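Local coordinates for protein prolyl endopeptidase (Myxococcus xanthus, PDB 2BKL) that probably hydrolyses oligopeptides on the carboxyl side of proline and, more slowly, alanine, as a two-domain serine protease of the S9A family, at residues G272-Y285 / T288-P302. Sequence-based numbering, arbitrary orientation.
Sequences GAKYEVHAWKDRFY and TDEGAPRQRVFEVDP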
ATOM      1  N   GLY A 272       8.614 -13.347  17.261  1.00 12.22           N
ATOM      2  CA  GLY A 272       9.516 -12.557  16.458  1.00 12.62           C
ATOM      3  C   GLY A 272       9.753 -13.150  15.069  1.00 13.27           C
ATOM      4  O   GLY A 272      10.777 -12.892  14.428  1.00 14.54           O
ATOM      5  N   ALA A 273       8.797 -13.948  14.606  1.00 11.71           N
ATOM      6  CA  ALA A 273       8.864 -14.572  13.277  1.00 10.57           C
ATOM      7  C   ALA A 273       7.468 -14.649  12.653  1.00  8.30           C
ATOM      8  O   ALA A 273       6.465 -14.755  13.368  1.00  7.81           O
ATOM      9  CB  ALA A 273       9.460 -15.979  13.370  1.00 11.89           C
ATOM     10  N   LYS A 274       7.438 -14.554  11.327  1.00  9.38           N
ATOM     11  CA  LYS A 274       6.246 -14.690  10.522  1.00  9.41           C
ATOM     12  C   LYS A 274       6.261 -15.971   9.742  1.00  9.13           C
ATOM     13  O   LYS A 274       7.329 -16.493   9.403  1.00  7.68           O
ATOM     14  CB  LYS A 274       6.108 -13.534   9.530  1.00 12.41           C
ATOM     15  CG  LYS A 274       5.903 -12.223  10.178  1.00 17.92           C
ATOM     16  CD  LYS A 274       5.835 -11.095   9.138  1.00 19.36           C
ATOM     17  CE  LYS A 274       7.218 -10.780   8.616  1.00 20.59           C
ATOM     18  NZ  LYS A 274       7.208  -9.631   7.690  1.00 22.58           N
ATOM     19  N   TYR A 275       5.063 -16.433   9.409  1.00  7.08           N
ATOM     20  CA  TYR A 275       4.844 -17.692   8.718  1.00  7.20           C
ATOM     21  C   TYR A 275       3.655 -17.557   7.782  1.00  9.73           C
ATOM     22  O   TYR A 275       2.572 -17.171   8.218  1.00 10.57           O
ATOM     23  CB  TYR A 275       4.554 -18.832   9.690  1.00  7.19           C
ATOM     24  CG  TYR A 275       5.567 -19.003  10.757  1.00  7.49           C
ATOM     25  CD1 TYR A 275       5.559 -18.193  11.895  1.00  7.15           C
ATOM     26  CD2 TYR A 275       6.530 -20.007  10.672  1.00  6.56           C
ATOM     27  CE1 TYR A 275       6.524 -18.367  12.906  1.00  8.70           C
ATOM     28  CE2 TYR A 275       7.486 -20.180  11.665  1.00  7.45           C
ATOM     29  CZ  TYR A 275       7.481 -19.348  12.783  1.00  9.06           C
ATOM     30  OH  TYR A 275       8.425 -19.508  13.779  1.00 10.93           O
ATOM     31  N   GLU A 276       3.839 -17.912   6.514  1.00  8.18           N
ATOM     32  CA  GLU A 276       2.768 -17.962   5.518  1.00 11.67           C
ATOM     33  C   GLU A 276       2.738 -19.369   4.959  1.00  9.74           C
ATOM     34  O   GLU A 276       3.782 -19.932   4.639  1.00  9.66           O
ATOM     35  CB  GLU A 276       3.066 -16.969   4.405  1.00 15.18           C
ATOM     36  CG  GLU A 276       2.016 -16.910   3.314  1.00 19.89           C
ATOM     37  CD  GLU A 276       2.450 -16.064   2.136  1.00 21.95           C
ATOM     38  OE1 GLU A 276       3.205 -15.087   2.323  1.00 28.25           O
ATOM     39  OE2 GLU A 276       2.038 -16.374   1.003  1.00 28.97           O
ATOM     40  N   VAL A 277       1.548 -19.952   4.831  1.00  8.87           N
ATOM     41  CA  VAL A 277       1.414 -21.350   4.465  1.00  9.76           C
ATOM     42  C   VAL A 277       0.548 -21.541   3.223  1.00 10.31           C
ATOM     43  O   VAL A 277      -0.501 -20.880   3.057  1.00 13.00           O
ATOM     44  CB  VAL A 277       0.782 -22.176   5.606  1.00 11.17           C
ATOM     45  CG1 VAL A 277       0.840 -23.661   5.276  1.00 12.95           C
ATOM     46  CG2 VAL A 277       1.440 -21.864   6.896  1.00 14.68           C
ATOM     47  N   HIS A 278       1.000 -22.415   2.331  1.00 10.93           N
ATOM     48  CA  HIS A 278       0.199 -22.880   1.199  1.00 12.59           C
ATOM     49  C   HIS A 278       0.179 -24.392   1.216  1.00 13.04           C
ATOM     50  O   HIS A 278       1.205 -25.008   1.411  1.00 13.59           O
ATOM     51  CB  HIS A 278       0.789 -22.330  -0.096  1.00 16.14           C
ATOM     52  CG  HIS A 278       0.681 -20.839  -0.190  1.00 21.44           C
ATOM     53  ND1 HIS A 278      -0.534 -20.192  -0.304  1.00 23.44           N
ATOM     54  CD2 HIS A 278       1.622 -19.869  -0.119  1.00 25.11           C
ATOM     55  CE1 HIS A 278      -0.332 -18.884  -0.310  1.00 26.17           C
ATOM     56  NE2 HIS A 278       0.968 -18.663  -0.211  1.00 25.63           N
ATOM     57  N   ALA A 279      -1.004 -24.973   1.066  1.00 11.55           N
ATOM     58  CA  ALA A 279      -1.168 -26.424   1.028  1.00 10.96           C
ATOM     59  C   ALA A 279      -1.465 -26.919  -0.380  1.00 12.14           C
ATOM     60  O   ALA A 279      -2.287 -26.351  -1.080  1.00 14.72           O
ATOM     61  CB  ALA A 279      -2.273 -26.840   1.936  1.00 11.31           C
ATOM     62  N   TRP A 280      -0.793 -27.982  -0.768  1.00  8.55           N
ATOM     63  CA  TRP A 280      -1.029 -28.612  -2.064  1.00  8.31           C
ATOM     64  C   TRP A 280      -0.724 -30.088  -1.918  1.00  8.95           C
ATOM     65  O   TRP A 280       0.310 -30.463  -1.419  1.00  9.19           O
ATOM     66  CB  TRP A 280      -0.142 -27.953  -3.147  1.00  8.17           C
ATOM     67  CG  TRP A 280      -0.350 -28.540  -4.513  1.00  8.10           C
ATOM     68  CD1 TRP A 280       0.556 -29.216  -5.251  1.00 10.21           C
ATOM     69  CD2 TRP A 280      -1.566 -28.519  -5.284  1.00  8.40           C
ATOM     70  NE1 TRP A 280      -0.005 -29.610  -6.447  1.00  8.74           N
ATOM     71  CE2 TRP A 280      -1.313 -29.215  -6.480  1.00  8.24           C
ATOM     72  CE3 TRP A 280      -2.846 -27.982  -5.089  1.00  8.90           C
ATOM     73  CZ2 TRP A 280      -2.287 -29.396  -7.456  1.00  8.72           C
ATOM     74  CZ3 TRP A 280      -3.814 -28.172  -6.074  1.00  9.00           C
ATOM     75  CH2 TRP A 280      -3.516 -28.845  -7.240  1.00  8.52           C
ATOM     76  N   LYS A 281      -1.645 -30.935  -2.390  1.00  9.63           N
ATOM     77  CA  LYS A 281      -1.497 -32.407  -2.344  1.00 10.88           C
ATOM     78  C   LYS A 281      -1.049 -32.892  -0.960  1.00 10.55           C
ATOM     79  O   LYS A 281      -0.155 -33.725  -0.828  1.00 10.99           O
ATOM     80  CB  LYS A 281      -0.604 -32.910  -3.498  1.00 12.66           C
ATOM     81  CG  LYS A 281      -1.270 -32.666  -4.847  1.00 16.44           C
ATOM     82  CD  LYS A 281      -0.600 -33.361  -6.007  1.00 17.68           C
ATOM     83  CE  LYS A 281      -1.400 -33.204  -7.307  1.00 19.09           C
ATOM     84  NZ  LYS A 281      -0.536 -33.558  -8.478  1.00 22.33           N
ATOM     85  N   ASP A 282      -1.752 -32.415   0.067  1.00 10.14           N
ATOM     86  CA  ASP A 282      -1.550 -32.854   1.469  1.00 11.40           C
ATOM     87  C   ASP A 282      -0.157 -32.571   2.019  1.00 10.11           C
ATOM     88  O   ASP A 282       0.324 -33.217   2.944  1.00 11.36           O
ATOM     89  CB  ASP A 282      -1.889 -34.334   1.652  1.00 12.34           C
ATOM     90  CG  ASP A 282      -3.297 -34.658   1.255  1.00 14.87           C
ATOM     91  OD1 ASP A 282      -4.251 -34.028   1.750  1.00 15.25           O
ATOM     92  OD2 ASP A 282      -3.543 -35.578   0.444  1.00 19.34           O
ATOM     93  N   ARG A 283       0.512 -31.575   1.442  1.00  9.03           N
ATOM     94  CA  ARG A 283       1.749 -31.063   2.043  1.00  8.88           C
ATOM     95  C   ARG A 283       1.585 -29.566   2.254  1.00  7.50           C
ATOM     96  O   ARG A 283       0.918 -28.904   1.493  1.00  8.31           O
ATOM     97  CB  ARG A 283       2.946 -31.292   1.123  1.00 11.15           C
ATOM     98  CG  ARG A 283       3.060 -32.678   0.561  1.00 15.79           C
ATOM     99  CD  ARG A 283       3.216 -33.748   1.574  1.00 18.44           C
ATOM    100  NE  ARG A 283       4.530 -33.724   2.203  1.00 21.00           N
ATOM    101  CZ  ARG A 283       4.943 -34.614   3.086  1.00 20.75           C
ATOM    102  NH1 ARG A 283       4.137 -35.584   3.488  1.00 22.89           N
ATOM    103  NH2 ARG A 283       6.159 -34.518   3.597  1.00 23.03           N
ATOM    104  N   PHE A 284       2.176 -29.033   3.320  1.00  6.49           N
ATOM    105  CA  PHE A 284       2.158 -27.611   3.606  1.00  7.39           C
ATOM    106  C   PHE A 284       3.516 -27.033   3.248  1.00  8.07           C
ATOM    107  O   PHE A 284       4.556 -27.624   3.556  1.00  8.77           O
ATOM    108  CB  PHE A 284       1.927 -27.338   5.106  1.00  9.17           C
ATOM    109  CG  PHE A 284       0.598 -27.774   5.664  1.00  8.40           C
ATOM    110  CD1 PHE A 284      -0.461 -28.189   4.888  1.00  8.63           C
ATOM    111  CD2 PHE A 284       0.412 -27.697   7.047  1.00  9.32           C
ATOM    112  CE1 PHE A 284      -1.668 -28.537   5.480  1.00  7.96           C
ATOM    113  CE2 PHE A 284      -0.796 -28.078   7.638  1.00  9.31           C
ATOM    114  CZ  PHE A 284      -1.822 -28.482   6.846  1.00  8.83           C
ATOM    115  N   TYR A 285       3.503 -25.885   2.564  1.00  6.39           N
ATOM    116  CA  TYR A 285       4.703 -25.138   2.207  1.00  7.28           C
ATOM    117  C   TYR A 285       4.705 -23.858   3.027  1.00  6.65           C
ATOM    118  O   TYR A 285       3.824 -23.041   2.891  1.00  8.91           O
ATOM    119  CB  TYR A 285       4.769 -24.881   0.682  1.00  8.13           C
ATOM    120  CG  TYR A 285       4.795 -26.199  -0.057  1.00  8.25           C
ATOM    121  CD1 TYR A 285       3.615 -26.838  -0.416  1.00  9.05           C
ATOM    122  CD2 TYR A 285       5.992 -26.854  -0.305  1.00 10.05           C
ATOM    123  CE1 TYR A 285       3.624 -28.093  -1.006  1.00  8.36           C
ATOM    124  CE2 TYR A 285       6.016 -28.125  -0.916  1.00  9.58           C
ATOM    125  CZ  TYR A 285       4.825 -28.724  -1.264  1.00 10.00           C
ATOM    126  OH  TYR A 285       4.839 -29.971  -1.823  1.00 10.96           O
ATOM    127  N   THR A 288       8.911 -18.571   5.823  1.00  5.24           N
ATOM    128  CA  THR A 288       9.152 -17.984   7.139  1.00  6.35           C
ATOM    129  C   THR A 288      10.497 -17.316   7.284  1.00  6.31           C
ATOM    130  O   THR A 288      11.469 -17.672   6.592  1.00  6.83           O
ATOM    131  CB  THR A 288       8.970 -19.091   8.214  1.00  7.56           C
ATOM    132  OG1 THR A 288       9.147 -18.545   9.520  1.00  9.02           O
ATOM    133  CG2 THR A 288      10.026 -20.157   8.090  1.00  7.71           C
ATOM    134  N   ASP A 289      10.553 -16.340   8.193  1.00  7.88           N
ATOM    135  CA  ASP A 289      11.809 -15.734   8.608  1.00  7.92           C
ATOM    136  C   ASP A 289      12.369 -16.329   9.914  1.00  8.38           C
ATOM    137  O   ASP A 289      13.370 -15.854  10.438  1.00  9.12           O
ATOM    138  CB  ASP A 289      11.744 -14.186   8.648  1.00  7.89           C
ATOM    139  CG  ASP A 289      10.712 -13.662   9.553  1.00 11.76           C
ATOM    140  OD1 ASP A 289      10.220 -14.432  10.409  1.00 13.37           O
ATOM    141  OD2 ASP A 289      10.351 -12.448   9.503  1.00 14.14           O
ATOM    142  N   GLU A 290      11.746 -17.389  10.411  1.00  8.33           N
ATOM    143  CA  GLU A 290      12.279 -18.069  11.585  1.00  9.10           C
ATOM    144  C   GLU A 290      13.680 -18.594  11.309  1.00 10.62           C
ATOM    145  O   GLU A 290      13.867 -19.405  10.398  1.00  9.87           O
ATOM    146  CB  GLU A 290      11.355 -19.196  12.021  1.00  8.31           C
ATOM    147  CG  GLU A 290      11.676 -19.725  13.423  1.00 10.78           C
ATOM    148  CD  GLU A 290      11.274 -21.169  13.610  1.00 12.41           C
ATOM    149  OE1 GLU A 290      10.049 -21.457  13.684  1.00 13.81           O
ATOM    150  OE2 GLU A 290      12.190 -22.020  13.728  1.00 14.33           O
ATOM    151  N   GLY A 291      14.652 -18.095  12.075  1.00 10.22           N
ATOM    152  CA  GLY A 291      16.052 -18.431  11.882  1.00 10.29           C
ATOM    153  C   GLY A 291      16.590 -18.107  10.497  1.00 11.68           C
ATOM    154  O   GLY A 291      17.548 -18.722  10.059  1.00 13.61           O
ATOM    155  N   ALA A 292      16.012 -17.099   9.840  1.00  9.72           N
ATOM    156  CA  ALA A 292      16.347 -16.770   8.466  1.00  7.71           C
ATOM    157  C   ALA A 292      15.791 -15.383   8.138  1.00  7.91           C
ATOM    158  O   ALA A 292      14.709 -15.248   7.616  1.00  8.23           O
ATOM    159  CB  ALA A 292      15.753 -17.825   7.516  1.00  9.01           C
ATOM    160  N   PRO A 293      16.513 -14.334   8.490  1.00  7.87           N
ATOM    161  CA  PRO A 293      16.072 -12.959   8.234  1.00  8.73           C
ATOM    162  C   PRO A 293      15.645 -12.660   6.793  1.00  7.04           C
ATOM    163  O   PRO A 293      14.705 -11.909   6.623  1.00  9.13           O
ATOM    164  CB  PRO A 293      17.287 -12.125   8.626  1.00 10.22           C
ATOM    165  CG  PRO A 293      17.949 -12.945   9.696  1.00 10.85           C
ATOM    166  CD  PRO A 293      17.776 -14.381   9.243  1.00 10.44           C
ATOM    167  N   ARG A 294      16.291 -13.271   5.790  1.00  7.20           N
ATOM    168  CA  ARG A 294      15.871 -13.141   4.392  1.00  8.22           C
ATOM    169  C   ARG A 294      14.918 -14.241   3.877  1.00  8.21           C
ATOM    170  O   ARG A 294      14.628 -14.303   2.680  1.00  7.88           O
ATOM    171  CB  ARG A 294      17.096 -13.050   3.494  1.00 12.55           C
ATOM    172  CG  ARG A 294      17.898 -11.748   3.664  1.00 15.00           C
ATOM    173  CD  ARG A 294      19.123 -11.690   2.760  1.00 17.24           C
ATOM    174  NE  ARG A 294      19.991 -12.847   2.981  1.00 20.35           N
ATOM    175  CZ  ARG A 294      20.983 -12.902   3.837  1.00 22.54           C
ATOM    176  NH1 ARG A 294      21.317 -11.845   4.584  1.00 24.48           N
ATOM    177  NH2 ARG A 294      21.666 -14.026   3.957  1.00 22.46           N
ATOM    178  N   GLN A 295      14.416 -15.057   4.807  1.00  6.80           N
ATOM    179  CA  GLN A 295      13.365 -16.064   4.620  1.00  6.84           C
ATOM    180  C   GLN A 295      13.822 -17.334   3.933  1.00  7.10           C
ATOM    181  O   GLN A 295      14.821 -17.381   3.206  1.00  7.86           O
ATOM    182  CB  GLN A 295      12.106 -15.484   3.942  1.00  7.91           C
ATOM    183  CG  GLN A 295      11.461 -14.402   4.794  1.00  9.01           C
ATOM    184  CD  GLN A 295       9.959 -14.264   4.641  1.00  8.56           C
ATOM    185  OE1 GLN A 295       9.213 -14.559   5.581  1.00 13.60           O
ATOM    186  NE2 GLN A 295       9.501 -13.800   3.484  1.00  8.60           N
ATOM    187  N   ARG A 296      13.060 -18.373   4.214  1.00  6.87           N
ATOM    188  CA  ARG A 296      13.310 -19.716   3.712  1.00  7.09           C
ATOM    189  C   ARG A 296      11.990 -20.464   3.647  1.00  6.78           C
ATOM    190  O   ARG A 296      10.964 -19.956   4.123  1.00  6.83           O
ATOM    191  CB  ARG A 296      14.319 -20.440   4.620  1.00  7.74           C
ATOM    192  CG  ARG A 296      13.918 -20.568   6.075  1.00  8.73           C
ATOM    193  CD  ARG A 296      14.979 -21.322   6.860  1.00  8.82           C
ATOM    194  NE  ARG A 296      14.831 -21.256   8.295  1.00  9.59           N
ATOM    195  CZ  ARG A 296      15.517 -22.029   9.134  1.00 11.56           C
ATOM    196  NH1 ARG A 296      16.407 -22.910   8.678  1.00 12.71           N
ATOM    197  NH2 ARG A 296      15.330 -21.913  10.429  1.00 11.72           N
ATOM    198  N   VAL A 297      12.005 -21.633   3.030  1.00  6.31           N
ATOM    199  CA  VAL A 297      10.811 -22.464   2.870  1.00  6.45           C
ATOM    200  C   VAL A 297      10.975 -23.853   3.465  1.00  7.45           C
ATOM    201  O   VAL A 297      11.941 -24.536   3.178  1.00  7.91           O
ATOM    202  CB  VAL A 297      10.357 -22.608   1.396  1.00  6.59           C
ATOM    203  CG1 VAL A 297       9.004 -23.307   1.321  1.00  6.97           C
ATOM    204  CG2 VAL A 297      10.287 -21.230   0.712  1.00  7.89           C
ATOM    205  N   PHE A 298       9.986 -24.261   4.248  1.00  7.16           N
ATOM    206  CA  PHE A 298       9.861 -25.602   4.823  1.00  7.79           C
ATOM    207  C   PHE A 298       8.695 -26.358   4.170  1.00  8.51           C
ATOM    208  O   PHE A 298       7.694 -25.768   3.739  1.00  8.39           O
ATOM    209  CB  PHE A 298       9.567 -25.523   6.331  1.00  7.39           C
ATOM    210  CG  PHE A 298      10.712 -25.059   7.168  1.00  8.35           C
ATOM    211  CD1 PHE A 298      11.648 -25.968   7.635  1.00  9.53           C
ATOM    212  CD2 PHE A 298      10.852 -23.725   7.519  1.00  9.41           C
ATOM    213  CE1 PHE A 298      12.684 -25.568   8.418  1.00  8.94           C
ATOM    214  CE2 PHE A 298      11.918 -23.316   8.277  1.00  9.97           C
ATOM    215  CZ  PHE A 298      12.839 -24.247   8.748  1.00  9.99           C
ATOM    216  N   GLU A 299       8.840 -27.675   4.072  1.00  6.86           N
ATOM    217  CA  GLU A 299       7.751 -28.586   3.753  1.00  8.68           C
ATOM    218  C   GLU A 299       7.320 -29.225   5.057  1.00  8.20           C
ATOM    219  O   GLU A 299       8.170 -29.702   5.815  1.00  9.63           O
ATOM    220  CB  GLU A 299       8.185 -29.660   2.754  1.00 12.48           C
ATOM    221  CG  GLU A 299       7.080 -30.630   2.368  1.00 13.99           C
ATOM    222  CD  GLU A 299       7.481 -31.610   1.282  1.00 18.16           C
ATOM    223  OE1 GLU A 299       8.450 -31.371   0.527  1.00 22.59           O
ATOM    224  OE2 GLU A 299       6.812 -32.642   1.182  1.00 23.89           O
ATOM    225  N   VAL A 300       6.019 -29.203   5.319  1.00  7.95           N
ATOM    226  CA  VAL A 300       5.452 -29.753   6.552  1.00  8.45           C
ATOM    227  C   VAL A 300       4.420 -30.800   6.204  1.00  9.52           C
ATOM    228  O   VAL A 300       3.588 -30.587   5.326  1.00  9.14           O
ATOM    229  CB  VAL A 300       4.803 -28.636   7.382  1.00 10.28           C
ATOM    230  CG1 VAL A 300       4.156 -29.210   8.675  1.00 10.76           C
ATOM    231  CG2 VAL A 300       5.821 -27.555   7.700  1.00 10.56           C
ATOM    232  N   ASP A 301       4.491 -31.943   6.889  1.00 10.07           N
ATOM    233  CA  ASP A 301       3.535 -33.025   6.755  1.00 10.86           C
ATOM    234  C   ASP A 301       2.398 -32.776   7.762  1.00  8.93           C
ATOM    235  O   ASP A 301       2.651 -32.702   8.939  1.00  8.99           O
ATOM    236  CB  ASP A 301       4.275 -34.309   7.094  1.00 12.05           C
ATOM    237  CG  ASP A 301       3.437 -35.534   6.897  1.00 14.32           C
ATOM    238  OD1 ASP A 301       2.195 -35.433   6.771  1.00 15.44           O
ATOM    239  OD2 ASP A 301       3.984 -36.652   6.826  1.00 19.96           O
ATOM    240  N   PRO A 302       1.171 -32.568   7.306  1.00  9.30           N
ATOM    241  CA  PRO A 302       0.056 -32.301   8.232  1.00  9.11           C
ATOM    242  C   PRO A 302      -0.107 -33.419   9.282  1.00 10.09           C
ATOM    243  O   PRO A 302      -0.625 -33.141  10.346  1.00 11.61           O
ATOM    244  CB  PRO A 302      -1.160 -32.258   7.315  1.00 10.61           C
ATOM    245  CG  PRO A 302      -0.603 -32.021   5.922  1.00 13.13           C
ATOM    246  CD  PRO A 302       0.746 -32.569   5.891  1.00 10.67           C
TER
HETATM  247  O   HOH W   1      12.459 -14.277  12.758  1.00 21.19           O
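Arg-283 and Glu-299 show how one long side chain can tie the two inner strands of a propeller blade together. From CB, which stays 4.1 Å from Glu-299 OE2, the arginine chain bends at chi2 (-61°) and again at chi3 (-72°), carrying CG and CD past that same oxygen. Arg-283 NE then donates to the anti lone pair of Glu-299 OE2 over 2.7 Å, with the guanidinium and carboxylate planes perpendicular. NH2 adds a weak bond to OE2, and Arg-283 NH1 reaches Asp-301 OD2 in a longer salt bridge of 3.5 Å; Asp-301 OD1 takes the backbone N of Ala-303. A leucine here would probably leave both carboxylates without their shared positive partner. Nearby, paired backbone bonds join Phe-284 and Val-300, and Pro-302 CG sits over the Phe-284 ring face, a CH-pi contact 3.9 Å from the centroid. At the other end, Tyr-275 OH donates to Glu-290 OE1 (2.5 Å), while Thr-288 OG1 lies over the tyrosine ring and donates to Lys-274 O. The contact thus spans the first three strands of a four-stranded antiparallel propeller blade, between strand 251-257, which Tyr-275 and Pro-302 touch, and strand 321-328, reached by Tyr-285 and Val-297.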